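PDB 5GZT: chitinase from Paenibacillus sp. FPU-7, which probably hydrolyses internal beta-1,4 linkages between N-acetylglucosamine units in chitin and chitodextrins, acting as an endochitinase. Local coordinates for residues B[81-86]-B[102-107]; B[681-686]-B[740-745]; B[1050-1055]-B[1119-1124]. All coordinates share one frame; numbering follows the deposited sequence.

Interaction 1: B[81-86]-B[102-107]; sequences SANPQL and SKDAVI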
loop_
_atom_site.group_PDB
_atom_site.type_symbol
_atom_site.label_atom_id
_atom_site.label_comp_id
_atom_site.label_asym_id
_atom_site.label_seq_id
_atom_site.Cartn_x
_atom_site.Cartn_y
_atom_site.Cartn_z
ATOM N N SER B 81 -54.255 -36.741 29.868
ATOM C CA SER B 81 -54.133 -38.188 29.527
ATOM C C SER B 81 -55.303 -38.788 28.752
ATOM O O SER B 81 -55.173 -39.887 28.152
ATOM C CB SER B 81 -53.866 -39.033 30.808
ATOM O OG SER B 81 -54.990 -39.000 31.689
ATOM N N ALA B 82 -56.439 -38.100 28.694
ATOM C CA ALA B 82 -57.635 -38.687 28.050
ATOM C C ALA B 82 -57.620 -38.547 26.498
ATOM O O ALA B 82 -58.579 -38.023 25.901
ATOM C CB ALA B 82 -58.908 -38.075 28.671
ATOM N N ASN B 83 -56.569 -39.078 25.860
ATOM C CA ASN B 83 -56.428 -39.060 24.376
ATOM C C ASN B 83 -56.878 -37.705 23.741
ATOM O O ASN B 83 -57.828 -37.642 22.957
ATOM C CB ASN B 83 -57.141 -40.259 23.749
ATOM C CG ASN B 83 -56.843 -41.563 24.501
ATOM O OD1 ASN B 83 -55.667 -41.974 24.674
ATOM N ND2 ASN B 83 -57.908 -42.195 24.998
ATOM N N PRO B 84 -56.208 -36.626 24.142
ATOM C CA PRO B 84 -56.676 -35.309 23.823
ATOM C C PRO B 84 -56.503 -35.008 22.313
ATOM O O PRO B 84 -55.575 -35.505 21.719
ATOM C CB PRO B 84 -55.795 -34.401 24.697
ATOM C CG PRO B 84 -54.520 -35.161 24.916
ATOM C CD PRO B 84 -54.876 -36.608 24.811
ATOM N N GLN B 85 -57.449 -34.261 21.744
ATOM C CA GLN B 85 -57.296 -33.592 20.478
ATOM C C GLN B 85 -57.457 -32.105 20.689
ATOM O O GLN B 85 -58.454 -31.677 21.270
ATOM C CB GLN B 85 -58.356 -34.042 19.489
ATOM C CG GLN B 85 -58.197 -33.378 18.111
ATOM C CD GLN B 85 -58.954 -34.151 17.046
ATOM O OE1 GLN B 85 -58.928 -35.394 17.011
ATOM N NE2 GLN B 85 -59.648 -33.434 16.181
ATOM N N LEU B 86 -56.488 -31.334 20.159
ATOM C CA LEU B 86 -56.505 -29.870 20.088
ATOM C C LEU B 86 -56.715 -29.509 18.622
ATOM O O LEU B 86 -55.909 -29.910 17.720
ATOM C CB LEU B 86 -55.202 -29.255 20.625
ATOM C CG LEU B 86 -55.107 -27.758 20.506
ATOM C CD1 LEU B 86 -56.157 -27.139 21.391
ATOM C CD2 LEU B 86 -53.773 -27.161 20.826
ATOM N N SER B 102 -49.834 -37.029 27.483
ATOM C CA SER B 102 -50.992 -36.864 26.558
ATOM C C SER B 102 -51.020 -37.951 25.534
ATOM O O SER B 102 -50.761 -37.738 24.331
ATOM C CB SER B 102 -50.961 -35.518 25.900
ATOM O OG SER B 102 -51.046 -34.505 26.862
ATOM N N LYS B 103 -51.300 -39.137 26.028
ATOM C CA LYS B 103 -51.211 -40.352 25.242
ATOM C C LYS B 103 -52.104 -40.249 23.985
ATOM O O LYS B 103 -53.245 -39.815 24.087
ATOM C CB LYS B 103 -51.666 -41.549 26.085
ATOM C CG LYS B 103 -51.558 -42.892 25.378
ATOM C CD LYS B 103 -50.114 -43.393 25.280
ATOM C CE LYS B 103 -50.006 -44.628 24.372
ATOM N NZ LYS B 103 -50.723 -45.835 24.881
ATOM N N ASP B 104 -51.558 -40.628 22.825
ATOM C CA ASP B 104 -52.303 -40.584 21.533
ATOM C C ASP B 104 -52.785 -39.197 21.195
ATOM O O ASP B 104 -53.781 -39.037 20.507
ATOM C CB ASP B 104 -53.532 -41.503 21.581
ATOM C CG ASP B 104 -53.177 -42.974 21.716
ATOM O OD1 ASP B 104 -52.136 -43.373 21.184
ATOM O OD2 ASP B 104 -53.991 -43.735 22.314
ATOM N N ALA B 105 -52.106 -38.184 21.697
ATOM C CA ALA B 105 -52.456 -36.788 21.374
ATOM C C ALA B 105 -52.647 -36.565 19.829
ATOM O O ALA B 105 -51.933 -37.173 19.030
ATOM C CB ALA B 105 -51.412 -35.819 21.912
ATOM N N VAL B 106 -53.635 -35.751 19.436
ATOM C CA VAL B 106 -53.749 -35.333 18.014
ATOM C C VAL B 106 -53.852 -33.852 18.017
ATOM O O VAL B 106 -54.655 -33.298 18.802
ATOM C CB VAL B 106 -55.057 -35.883 17.357
ATOM C CG1 VAL B 106 -55.233 -35.346 15.919
ATOM C CG2 VAL B 106 -55.050 -37.420 17.396
ATOM N N ILE B 107 -53.107 -33.222 17.100
ATOM C CA ILE B 107 -53.088 -31.797 16.995
ATOM C C ILE B 107 -53.508 -31.530 15.537
ATOM O O ILE B 107 -52.822 -31.987 14.605
ATOM C CB ILE B 107 -51.703 -31.201 17.189
ATOM C CG1 ILE B 107 -51.063 -31.619 18.524
ATOM C CG2 ILE B 107 -51.819 -29.702 17.123
ATOM C CD1 ILE B 107 -51.679 -30.984 19.789
HETATM O O HOH W 1 -56.844 -38.162 20.656
#
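Q85 and V106 lie side by side on one face of a parallel sheet, their side chains running the same way. The Q85 chain turns its CG away from the backbone N (chi1 -178°) and stays extended, which lays its methylenes along the valine, with Q85 CG 4.1 Å from V106 CB. Cut back to an alanine, the residue would probably leave the flank of V106 without the cover of these methylenes. Between the two strands, V106 joins the backbones on both sides of Q85: V106 N donates to P84 O at 3.0 Å, and L86 N to V106 O, also at 3.0 Å. The opposite face carries L86 and I107. Here the isoleucine bends its CD1 back to within 4.0 Å of L86 CB, and branched aliphatics suit the place because L96, V98 and V76 close round them. Before the strands, P84 rests its CG on S102 CB, 3.7 Å away, while S102 OG is held by A80 N. A type II turn from S102 to A105 leads into strand 106-109. Successive coils that set their residues in parallel register, with aliphatic L86 and I107 turned toward the strands of the other sheet, are the mark of a parallel beta-helix, here the N-terminal solenoid.

Interaction 2: B[681-686]-B[740-745]; sequences GTLKPV and ASAVLE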
loop_
_atom_site.group_PDB
_atom_site.type_symbol
_atom_site.label_atom_id
_atom_site.label_comp_id
_atom_site.label_asym_id
_atom_site.label_seq_id
_atom_site.Cartn_x
_atom_site.Cartn_y
_atom_site.Cartn_z
ATOM N N GLY B 681 19.204 -6.570 -0.316
ATOM C CA GLY B 681 19.731 -7.637 0.538
ATOM C C GLY B 681 20.301 -7.054 1.807
ATOM O O GLY B 681 20.705 -5.878 1.822
ATOM N N THR B 682 20.396 -7.878 2.850
ATOM C CA THR B 682 20.826 -7.465 4.159
ATOM C C THR B 682 21.850 -8.416 4.664
ATOM O O THR B 682 21.522 -9.563 4.918
ATOM C CB THR B 682 19.603 -7.400 5.109
ATOM O OG1 THR B 682 18.488 -6.713 4.436
ATOM C CG2 THR B 682 19.957 -6.732 6.362
ATOM N N LEU B 683 23.090 -7.951 4.918
ATOM C CA LEU B 683 24.109 -8.806 5.459
ATOM C C LEU B 683 23.678 -9.367 6.840
ATOM O O LEU B 683 23.040 -8.695 7.643
ATOM C CB LEU B 683 25.456 -8.098 5.658
ATOM C CG LEU B 683 26.111 -7.401 4.448
ATOM C CD1 LEU B 683 27.321 -6.638 4.907
ATOM C CD2 LEU B 683 26.452 -8.488 3.439
ATOM N N LYS B 684 24.082 -10.618 7.073
ATOM C CA LYS B 684 24.205 -11.144 8.432
ATOM C C LYS B 684 24.996 -10.124 9.263
ATOM O O LYS B 684 25.972 -9.482 8.770
ATOM C CB LYS B 684 24.942 -12.462 8.429
ATOM C CG LYS B 684 24.182 -13.593 7.702
ATOM C CD LYS B 684 24.994 -14.901 7.667
ATOM C CE LYS B 684 26.061 -14.863 6.625
ATOM N NZ LYS B 684 27.110 -15.935 6.676
ATOM N N PRO B 685 24.661 -10.013 10.522
ATOM C CA PRO B 685 25.406 -9.074 11.341
ATOM C C PRO B 685 26.916 -9.317 11.314
ATOM O O PRO B 685 27.692 -8.343 11.420
ATOM C CB PRO B 685 24.793 -9.268 12.749
ATOM C CG PRO B 685 23.415 -9.767 12.453
ATOM C CD PRO B 685 23.448 -10.536 11.186
ATOM N N VAL B 686 27.311 -10.601 11.206
ATOM C CA VAL B 686 28.672 -11.050 11.052
ATOM C C VAL B 686 28.745 -11.968 9.801
ATOM O O VAL B 686 28.216 -13.104 9.839
ATOM C CB VAL B 686 29.245 -11.770 12.297
ATOM C CG1 VAL B 686 30.639 -12.310 12.038
ATOM C CG2 VAL B 686 29.341 -10.796 13.494
ATOM N N ALA B 740 25.199 -14.887 -2.243
ATOM C CA ALA B 740 23.886 -15.210 -1.686
ATOM C C ALA B 740 24.012 -15.614 -0.203
ATOM O O ALA B 740 23.159 -15.296 0.603
ATOM C CB ALA B 740 23.185 -16.309 -2.491
ATOM N N SER B 741 25.051 -16.314 0.144
ATOM C CA SER B 741 25.244 -16.793 1.521
ATOM C C SER B 741 25.511 -15.655 2.519
ATOM O O SER B 741 25.420 -15.877 3.717
ATOM C CB SER B 741 26.349 -17.803 1.538
ATOM O OG SER B 741 27.617 -17.148 1.325
ATOM N N ALA B 742 25.818 -14.439 2.037
ATOM C CA ALA B 742 26.130 -13.301 2.947
ATOM C C ALA B 742 24.931 -12.720 3.612
ATOM O O ALA B 742 25.092 -12.075 4.629
ATOM C CB ALA B 742 26.856 -12.170 2.189
ATOM N N VAL B 743 23.736 -12.894 3.029
ATOM C CA VAL B 743 22.566 -12.114 3.458
ATOM C C VAL B 743 21.577 -13.006 4.237
ATOM O O VAL B 743 21.645 -14.217 4.193
ATOM C CB VAL B 743 21.835 -11.446 2.289
ATOM C CG1 VAL B 743 22.808 -10.463 1.589
ATOM C CG2 VAL B 743 21.310 -12.467 1.266
ATOM N N LEU B 744 20.652 -12.334 4.882
ATOM C CA LEU B 744 19.660 -12.870 5.767
ATOM C C LEU B 744 18.468 -13.360 4.963
ATOM O O LEU B 744 17.798 -14.247 5.390
ATOM C CB LEU B 744 19.197 -11.721 6.747
ATOM C CG LEU B 744 20.220 -11.393 7.844
ATOM C CD1 LEU B 744 19.790 -10.213 8.737
ATOM C CD2 LEU B 744 20.523 -12.558 8.719
ATOM N N GLU B 745 18.160 -12.695 3.871
ATOM C CA GLU B 745 17.068 -13.065 3.041
ATOM C C GLU B 745 17.344 -14.435 2.447
ATOM O O GLU B 745 18.492 -14.808 2.202
ATOM C CB GLU B 745 16.893 -12.060 1.889
ATOM C CG GLU B 745 16.394 -10.673 2.314
ATOM C CD GLU B 745 17.510 -9.721 2.829
ATOM O OE1 GLU B 745 18.656 -10.168 2.967
ATOM O OE2 GLU B 745 17.256 -8.537 3.088
#
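T682 OG1 hands its proton to E745 OE2 at 2.6 Å, the shortest polar bond between 681-686 and 740-745, and the acceptor uses its syn lone pair. The other carboxylate oxygen, E745 OE1, takes the backbone N-H of T682 at 2.9 Å, met on the syn side but 22° out of the carboxylate plane. The glutamate thus clasps one residue by both side chain and main chain, a task for which a two-oxygen acid is well suited. A bend at chi2 (83°) folds its chain back, and the two side chains cross at about a right angle. T682 OG1 is also hydrogen-bonded to T602, so the hydroxyl is doubly engaged.

The backbone takes up the contact next. L744 N donates to T682 O at 2.9 Å, and K684 N to A742 O at 3.0 Å, bonds that flank the single bridge between L683 and V743. G681 suits its place because a side chain there would jam against the preceding carbonyl and press on V743 CG1. L683 folds back so that its CD2 reaches A742 CB at 3.9 Å. K684 CG meets L744 CD2 at 3.9 Å, the two side chains crossing at a slant, and the lysine chain then runs past S741 O to a salt bridge with D691.

Both segments are loops of the immunoglobulin-like domain, following strands 668-678 and 732-738. L744 leans on R579 and W581 of strand 578-582, while E745 and T682 abut A603 of helix 602-614, so the joined loops rest against the first family 18 domain.

Interaction 3: B[1050-1055]-B[1119-1124]; sequences PTYNDL and DISGKL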
loop_
_atom_site.group_PDB
_atom_site.type_symbol
_atom_site.label_atom_id
_atom_site.label_comp_id
_atom_site.label_asym_id
_atom_site.label_seq_id
_atom_site.Cartn_x
_atom_site.Cartn_y
_atom_site.Cartn_z
ATOM N N PRO B 1050 24.836 30.982 -20.523
ATOM C CA PRO B 1050 25.901 31.785 -19.903
ATOM C C PRO B 1050 27.039 31.013 -19.227
ATOM O O PRO B 1050 26.852 30.040 -18.501
ATOM C CB PRO B 1050 25.175 32.588 -18.813
ATOM C CG PRO B 1050 23.926 31.858 -18.562
ATOM C CD PRO B 1050 23.569 31.110 -19.809
ATOM N N THR B 1051 28.217 31.517 -19.393
ATOM C CA THR B 1051 29.347 30.894 -18.806
ATOM C C THR B 1051 29.466 31.366 -17.383
ATOM O O THR B 1051 28.802 32.367 -16.987
ATOM C CB THR B 1051 30.589 31.365 -19.526
ATOM O OG1 THR B 1051 30.692 32.784 -19.436
ATOM C CG2 THR B 1051 30.518 30.991 -20.998
ATOM N N TYR B 1052 30.302 30.705 -16.595
ATOM C CA TYR B 1052 30.557 31.200 -15.256
ATOM C C TYR B 1052 30.993 32.696 -15.312
ATOM O O TYR B 1052 30.548 33.509 -14.483
ATOM C CB TYR B 1052 31.567 30.373 -14.512
ATOM C CG TYR B 1052 31.707 30.735 -13.039
ATOM C CD1 TYR B 1052 30.749 30.306 -12.113
ATOM C CD2 TYR B 1052 32.819 31.482 -12.575
ATOM C CE1 TYR B 1052 30.873 30.617 -10.753
ATOM C CE2 TYR B 1052 32.957 31.789 -11.223
ATOM C CZ TYR B 1052 31.980 31.351 -10.319
ATOM O OH TYR B 1052 32.104 31.614 -8.982
ATOM N N ASN B 1053 31.802 33.078 -16.290
ATOM C CA ASN B 1053 32.182 34.495 -16.389
ATOM C C ASN B 1053 30.939 35.417 -16.578
ATOM O O ASN B 1053 30.894 36.524 -16.085
ATOM C CB ASN B 1053 33.005 34.748 -17.634
ATOM C CG ASN B 1053 34.276 33.983 -17.689
ATOM O OD1 ASN B 1053 35.108 33.957 -16.747
ATOM N ND2 ASN B 1053 34.502 33.412 -18.861
ATOM N N ASP B 1054 29.994 35.004 -17.422
ATOM C CA ASP B 1054 28.771 35.726 -17.536
ATOM C C ASP B 1054 28.069 35.774 -16.165
ATOM O O ASP B 1054 27.530 36.835 -15.779
ATOM C CB ASP B 1054 27.833 35.115 -18.563
ATOM C CG ASP B 1054 28.392 35.149 -19.978
ATOM O OD1 ASP B 1054 29.258 35.982 -20.208
ATOM O OD2 ASP B 1054 27.978 34.318 -20.836
ATOM N N LEU B 1055 28.077 34.656 -15.426
ATOM C CA LEU B 1055 27.402 34.620 -14.161
ATOM C C LEU B 1055 28.015 35.669 -13.281
ATOM O O LEU B 1055 27.268 36.433 -12.612
ATOM C CB LEU B 1055 27.421 33.250 -13.470
ATOM C CG LEU B 1055 26.710 32.098 -14.154
ATOM C CD1 LEU B 1055 26.755 30.897 -13.210
ATOM C CD2 LEU B 1055 25.275 32.486 -14.482
ATOM N N ASP B 1119 35.836 30.450 -17.172
ATOM C CA ASP B 1119 36.054 30.948 -15.820
ATOM C C ASP B 1119 37.460 31.496 -15.732
ATOM O O ASP B 1119 38.411 30.802 -15.268
ATOM C CB ASP B 1119 35.830 29.927 -14.681
ATOM C CG ASP B 1119 36.301 30.492 -13.318
ATOM O OD1 ASP B 1119 36.181 31.753 -13.170
ATOM O OD2 ASP B 1119 36.841 29.743 -12.427
ATOM N N ILE B 1120 37.588 32.789 -16.089
ATOM C CA ILE B 1120 38.906 33.466 -16.103
ATOM C C ILE B 1120 39.418 33.776 -14.672
ATOM O O ILE B 1120 40.558 34.220 -14.515
ATOM C CB ILE B 1120 38.939 34.743 -16.979
ATOM C CG1 ILE B 1120 37.871 35.787 -16.499
ATOM C CG2 ILE B 1120 38.713 34.370 -18.435
ATOM C CD1 ILE B 1120 38.207 37.252 -16.768
ATOM N N SER B 1121 38.638 33.419 -13.648
ATOM C CA SER B 1121 39.072 33.548 -12.263
ATOM C C SER B 1121 39.951 32.451 -11.772
ATOM O O SER B 1121 40.616 32.633 -10.782
ATOM C CB SER B 1121 37.856 33.678 -11.322
ATOM O OG SER B 1121 37.197 32.419 -11.031
ATOM N N GLY B 1122 39.943 31.261 -12.407
ATOM C CA GLY B 1122 40.715 30.146 -11.874
ATOM C C GLY B 1122 40.083 29.492 -10.642
ATOM O O GLY B 1122 40.611 28.475 -10.163
ATOM N N LYS B 1123 38.945 29.993 -10.186
ATOM C CA LYS B 1123 38.346 29.478 -8.975
ATOM C C LYS B 1123 37.654 28.120 -9.158
ATOM O O LYS B 1123 37.722 27.325 -8.238
ATOM C CB LYS B 1123 37.314 30.452 -8.389
ATOM C CG LYS B 1123 37.929 31.762 -7.867
ATOM C CD LYS B 1123 36.873 32.662 -7.214
ATOM C CE LYS B 1123 37.546 33.909 -6.646
ATOM N NZ LYS B 1123 36.732 34.435 -5.518
ATOM N N LEU B 1124 36.951 27.918 -10.275
ATOM C CA LEU B 1124 36.301 26.611 -10.550
ATOM C C LEU B 1124 37.355 25.495 -10.566
ATOM O O LEU B 1124 37.259 24.469 -9.799
ATOM C CB LEU B 1124 35.385 26.676 -11.781
ATOM C CG LEU B 1124 34.191 27.634 -11.626
ATOM C CD1 LEU B 1124 33.124 27.448 -12.706
ATOM C CD2 LEU B 1124 33.483 27.525 -10.260
HETATM O O HOH W 2 34.857 34.122 -13.963
#
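The Asx turn of D1119, in which S1121 N donates to D1119 OD1, opens a type I turn to G1122 that leads into helix 1123-1133 and meets Y1052 and N1053 in the first turn of helix 1052-1058. N1053 OD1 is the polar link: it accepts from I1120 N at 2.8 Å in a nearly straight bond, in the carbonyl plane and on a lone pair. A water donates to N1053 OD1 and D1119 OD1, 2.8 Å from each, and so ties the amide to the carboxylate. N1053 ND2 donates to S1117 O, which fixes the amide's rotation; an asparagine, both donor and acceptor, suits the site. Y1052 leaves its backbone toward the turn, CG swung away from the backbone N (chi1 -171°). L1124 CD1 sits over one face of its ring, 4.0 Å from the Y1052 centroid and 26° off the normal, a CH-pi contact offset toward the rim. Alongside the ring, D1119 holds its carboxylate steeply to it, the planes 74° apart, with D1119 OD1 3.4 Å from Y1052 CD2. The other oxygen, D1119 OD2, takes L1124 N at 2.8 Å and so steadies the leucine's helix. G1122 occupies that helix's N-cap position, where its positive phi favours glycine. The helix follows strand 1110-1114 of the second barrel; E1093 and L1096 of helix 1093-1106 flank L1124, and F1021 touches it.

In the fold
From the N terminus the three contacts follow one another in series, none nesting in or crossing another. Interaction 1 closes a short loop of one solenoid coil, its 15 intervening residues including strand 92-98 of the other sheet. Interaction 2 closes 53 residues of the immunoglobulin-like domain and leans that domain on the first family 18 domain. Interaction 3 closes 63 residues, running from helix 1052-1058 to the chain's last helix, in the second barrel. The contacts do not touch: centres of interactions 1 and 2 lie about 83 Å apart, those of 2 and 3 about 49 Å, and interactions 1 and 3 lie on opposite sides of the chain's centre.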